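Local structure of D-threo-3-hydroxyaspartate dehydratase (Delftia, 3WQC) at residues B[295-298]-B[304-307]; B[310-313]-B[317-320]. The protein catalyses the pyridoxal 5'-phosphate-dependent deamination of D-threo-3-hydroxyaspartate to oxaloacetate and ammonia and also dehydrates L-threo- and L-erythro-3-hydroxyaspartate and D-serine. All blocks are in the same frame, centred on the assembly; numbering follows the deposited sequence.

Contact 1: B[295-298]-B[304-307]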
loop_
_atom_site.group_PDB
_atom_site.type_symbol
_atom_site.label_atom_id
_atom_site.label_comp_id
_atom_site.label_asym_id
_atom_site.label_seq_id
_atom_site.Cartn_x
_atom_site.Cartn_y
_atom_site.Cartn_z
ATOM N N ARG B 295 -3.873 -2.473 2.307
ATOM C CA ARG B 295 -4.433 -3.790 2.609
ATOM C C ARG B 295 -4.159 -4.240 4.084
ATOM O O ARG B 295 -4.513 -5.392 4.407
ATOM C CB ARG B 295 -3.856 -4.887 1.649
ATOM C CG ARG B 295 -4.609 -4.888 0.314
ATOM C CD ARG B 295 -6.010 -5.463 0.476
ATOM N NE ARG B 295 -6.377 -6.139 -0.747
ATOM C CZ ARG B 295 -7.602 -6.532 -1.040
ATOM N NH1 ARG B 295 -8.625 -6.246 -0.191
ATOM N NH2 ARG B 295 -7.799 -7.234 -2.191
ATOM N N ASP B 296 -3.532 -3.417 4.933
ATOM C CA ASP B 296 -3.216 -3.876 6.278
ATOM C C ASP B 296 -4.497 -4.256 7.048
ATOM O O ASP B 296 -5.453 -3.472 7.145
ATOM C CB ASP B 296 -2.427 -2.806 7.017
ATOM C CG ASP B 296 -1.706 -3.368 8.235
ATOM O OD1 ASP B 296 -2.393 -3.699 9.220
ATOM O OD2 ASP B 296 -0.445 -3.464 8.133
ATOM N N ARG B 297 -4.504 -5.467 7.628
ATOM C CA ARG B 297 -5.660 -5.920 8.426
ATOM C C ARG B 297 -5.114 -6.372 9.786
ATOM O O ARG B 297 -5.545 -7.438 10.292
ATOM C CB ARG B 297 -6.438 -7.008 7.676
ATOM C CG ARG B 297 -7.245 -6.396 6.495
ATOM C CD ARG B 297 -8.448 -5.659 7.020
ATOM N NE ARG B 297 -9.479 -6.654 7.494
ATOM C CZ ARG B 297 -9.733 -6.924 8.800
ATOM N NH1 ARG B 297 -10.540 -7.981 9.035
ATOM N NH2 ARG B 297 -9.155 -6.197 9.818
ATOM N N GLY B 298 -4.167 -5.611 10.367
ATOM C CA GLY B 298 -3.583 -6.053 11.642
ATOM C C GLY B 298 -4.569 -6.239 12.765
ATOM O O GLY B 298 -4.296 -7.045 13.677
ATOM N N GLN B 304 -10.404 -6.820 18.980
ATOM C CA GLN B 304 -11.501 -6.184 18.274
ATOM C C GLN B 304 -11.092 -5.946 16.801
ATOM O O GLN B 304 -10.147 -5.193 16.497
ATOM C CB GLN B 304 -11.861 -4.860 18.943
ATOM C CG GLN B 304 -13.069 -4.268 18.177
ATOM C CD GLN B 304 -13.750 -3.165 18.990
ATOM O OE1 GLN B 304 -13.299 -2.804 20.079
ATOM N NE2 GLN B 304 -14.808 -2.635 18.471
ATOM N N ASP B 305 -11.817 -6.599 15.907
ATOM C CA ASP B 305 -11.508 -6.486 14.457
ATOM C C ASP B 305 -12.200 -5.253 13.909
ATOM O O ASP B 305 -13.461 -5.149 14.020
ATOM C CB ASP B 305 -12.016 -7.771 13.790
ATOM C CG ASP B 305 -11.740 -7.825 12.303
ATOM O OD1 ASP B 305 -11.164 -6.885 11.747
ATOM O OD2 ASP B 305 -12.040 -8.867 11.723
ATOM N N PHE B 306 -11.444 -4.312 13.358
ATOM C CA PHE B 306 -12.030 -3.070 12.808
ATOM C C PHE B 306 -12.138 -3.134 11.256
ATOM O O PHE B 306 -12.309 -2.063 10.653
ATOM C CB PHE B 306 -11.200 -1.877 13.259
ATOM C CG PHE B 306 -11.370 -1.564 14.724
ATOM C CD1 PHE B 306 -12.470 -0.774 15.156
ATOM C CD2 PHE B 306 -10.428 -1.982 15.662
ATOM C CE1 PHE B 306 -12.571 -0.403 16.517
ATOM C CE2 PHE B 306 -10.546 -1.643 17.009
ATOM C CZ PHE B 306 -11.622 -0.866 17.445
ATOM N N GLY B 307 -12.008 -4.293 10.631
ATOM C CA GLY B 307 -12.101 -4.401 9.145
ATOM C C GLY B 307 -11.030 -3.510 8.561
ATOM O O GLY B 307 -9.894 -3.518 9.072
#
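Arg297 reaches across to Asp305 and Gly307, and its side chain carries nearly the whole contact. The close-packed part lies at Gly307: its CA sits 3.4 Å above the guanidinium plane, over the centre of the group, and Arg297 CD comes to 3.3 Å from Gly307 O. Arg297 gets there by folding, its chain bent at both chi2 (-75°) and chi3 (-73°), which lays the flat group against the glycine backbone. Gly307 O also accepts a hydrogen bond from Asn360 ND2, while Tyr308 packs on Arg297.

Asp305 closes the salt bridge with OD2 at the guanidinium edge, in plane, the two planes only 18° apart. Arg297 NH2 donates to Asp305 OD1 over 2.9 Å on the syn side, tilted from both planes. OD1 is gripped a second time, from the opposite face of the carboxylate, by the backbone N of Gly307 at 2.9 Å. This second bond makes an Asx turn, and Asp296 OD1 forms another with Gly298 N (2.8 Å), so each segment of this irregular loop, which runs from helix 290-293 to strand 310-312, is braced by its own aspartate. Asp305 is the exposed, looser side: both bonds from Arg297 NH1 are weak, and the one to Asp305 OD2 is 3.2 Å long. Away from this edge, Asp296 is buried, its OD2 hydrogen-bonded to ND1 of His361, a magnesium ligand, and salt-bridged to Arg295 of the second subunit.

Contact 2: B[310-313]-B[317-320]; sequences QVCD and RVMP
Asp313 and Arg317 clasp the turn end of an antiparallel beta hairpin in which Cys312 and Val318 form a non-hydrogen-bonded pair. With chi1 at 63°, Asp313 CG stands between its own backbone N and carbonyl carbon, and each carboxylate oxygen takes a different group of Arg317. OD1 takes the backbone N of Arg317 at 3.0 Å, from well above the carboxylate plane, while OD2 meets Arg317 NH1 at 2.7 Å in a salt bridge whose hydrogen bond is weak and bent (122°). Arg317 is extended from CG to NE, and its guanidinium stands nearly upright to the carboxylate, 82° apart, with OD2 at its edge. The main chains are joined by Asp313 N to Arg317 O and by Met319 N to Val311 O (2.8 Å). The side-chain amide of Gln310 lies alongside the next peptide, and NE2 donates to Val311 O (2.9 Å), which thereby accepts two bonds. Met319 SD rests 4.0 Å from Val311 CG1; Cys312 SG lies 3.9 Å from Val318 CG2 on the other side of the hairpin. Cys312 and Val318 both pack on Leu358 of strand 354-358, which pairs with strand 310-312, whereas Gln310 and Val311 lean on Val323 and Phe322 of strand 322-327.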
loop_
_atom_site.group_PDB
_atom_site.type_symbol
_atom_site.label_atom_id
_atom_site.label_comp_id
_atom_site.label_asym_id
_atom_site.label_seq_id
_atom_site.Cartn_x
_atom_site.Cartn_y
_atom_site.Cartn_z
ATOM N N GLN B 310 -12.087 2.035 11.347
ATOM C CA GLN B 310 -13.221 2.519 12.158
ATOM C C GLN B 310 -13.798 3.799 11.566
ATOM O O GLN B 310 -13.098 4.773 11.361
ATOM C CB GLN B 310 -12.742 2.823 13.591
ATOM C CG GLN B 310 -13.804 3.500 14.477
ATOM C CD GLN B 310 -15.022 2.617 14.640
ATOM O OE1 GLN B 310 -14.915 1.447 15.027
ATOM N NE2 GLN B 310 -16.248 3.185 14.350
ATOM N N VAL B 311 -15.130 3.822 11.371
ATOM C CA VAL B 311 -15.777 5.033 10.790
ATOM C C VAL B 311 -15.907 6.123 11.873
ATOM O O VAL B 311 -16.379 5.788 13.052
ATOM C CB VAL B 311 -17.162 4.638 10.297
ATOM C CG1 VAL B 311 -17.961 5.893 9.888
ATOM C CG2 VAL B 311 -17.039 3.651 9.139
ATOM N N CYS B 312 -15.604 7.366 11.550
ATOM C CA CYS B 312 -15.828 8.512 12.403
ATOM C C CYS B 312 -16.592 9.515 11.566
ATOM O O CYS B 312 -16.565 9.478 10.297
ATOM C CB CYS B 312 -14.490 9.184 12.767
ATOM S SG CYS B 312 -13.389 8.062 13.636
ATOM N N ASP B 313 -17.265 10.444 12.235
ATOM C CA ASP B 313 -17.921 11.519 11.488
ATOM C C ASP B 313 -16.887 12.546 10.994
ATOM O O ASP B 313 -15.643 12.419 11.273
ATOM C CB ASP B 313 -19.041 12.102 12.336
ATOM C CG ASP B 313 -18.558 12.757 13.658
ATOM O OD1 ASP B 313 -17.362 13.175 13.698
ATOM O OD2 ASP B 313 -19.428 12.922 14.602
ATOM N N ARG B 317 -15.116 12.183 15.367
ATOM C CA ARG B 317 -15.602 11.367 16.481
ATOM C C ARG B 317 -16.039 9.984 16.020
ATOM O O ARG B 317 -16.772 9.797 15.058
ATOM C CB ARG B 317 -16.753 12.019 17.189
ATOM C CG ARG B 317 -16.627 13.476 17.476
ATOM C CD ARG B 317 -17.889 13.840 18.264
ATOM N NE ARG B 317 -18.233 15.244 18.182
ATOM C CZ ARG B 317 -19.004 15.761 17.238
ATOM N NH1 ARG B 317 -19.489 15.005 16.296
ATOM N NH2 ARG B 317 -19.271 17.047 17.236
ATOM N N VAL B 318 -15.652 8.998 16.757
ATOM C CA VAL B 318 -15.988 7.632 16.394
ATOM C C VAL B 318 -17.495 7.404 16.309
ATOM O O VAL B 318 -18.266 7.850 17.181
ATOM C CB VAL B 318 -15.367 6.710 17.457
ATOM C CG1 VAL B 318 -15.978 5.305 17.390
ATOM C CG2 VAL B 318 -13.822 6.740 17.236
ATOM N N MET B 319 -17.905 6.633 15.299
ATOM C CA MET B 319 -19.289 6.202 15.142
ATOM C C MET B 319 -19.365 4.717 15.486
ATOM O O MET B 319 -19.119 3.830 14.633
ATOM C CB MET B 319 -19.829 6.487 13.712
ATOM C CG MET B 319 -19.936 7.957 13.446
ATOM S SD MET B 319 -20.541 8.272 11.748
ATOM C CE MET B 319 -22.307 8.033 12.026
ATOM N N PRO B 320 -19.681 4.434 16.773
ATOM C CA PRO B 320 -19.471 3.037 17.193
ATOM C C PRO B 320 -20.285 1.997 16.410
ATOM O O PRO B 320 -21.461 2.248 16.019
ATOM C CB PRO B 320 -19.931 3.021 18.663
ATOM C CG PRO B 320 -20.388 4.402 18.951
ATOM C CD PRO B 320 -20.003 5.342 17.901
#

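How the contacts relate
Following the chain from the N terminus, the loop that leaves helix 290-293 first turns back on itself at contact 1, which brings 295-298 and 304-307 together with five residues between them. It then enters strand 310-312, and contact 2 closes a tighter turn of three residues before the chain continues into strand 322-327. The two closures come in series, neither enclosing nor crossing the other. The centres of contacts 1 and 2 are about 15 Å apart, and beyond adjoining in sequence the two do not touch. Contact 1 holds together a loop whose flanking residues reach helix 253-258 and the second subunit, whereas through strand 310-312 contact 2 joins the mixed sheet beside strand 354-358.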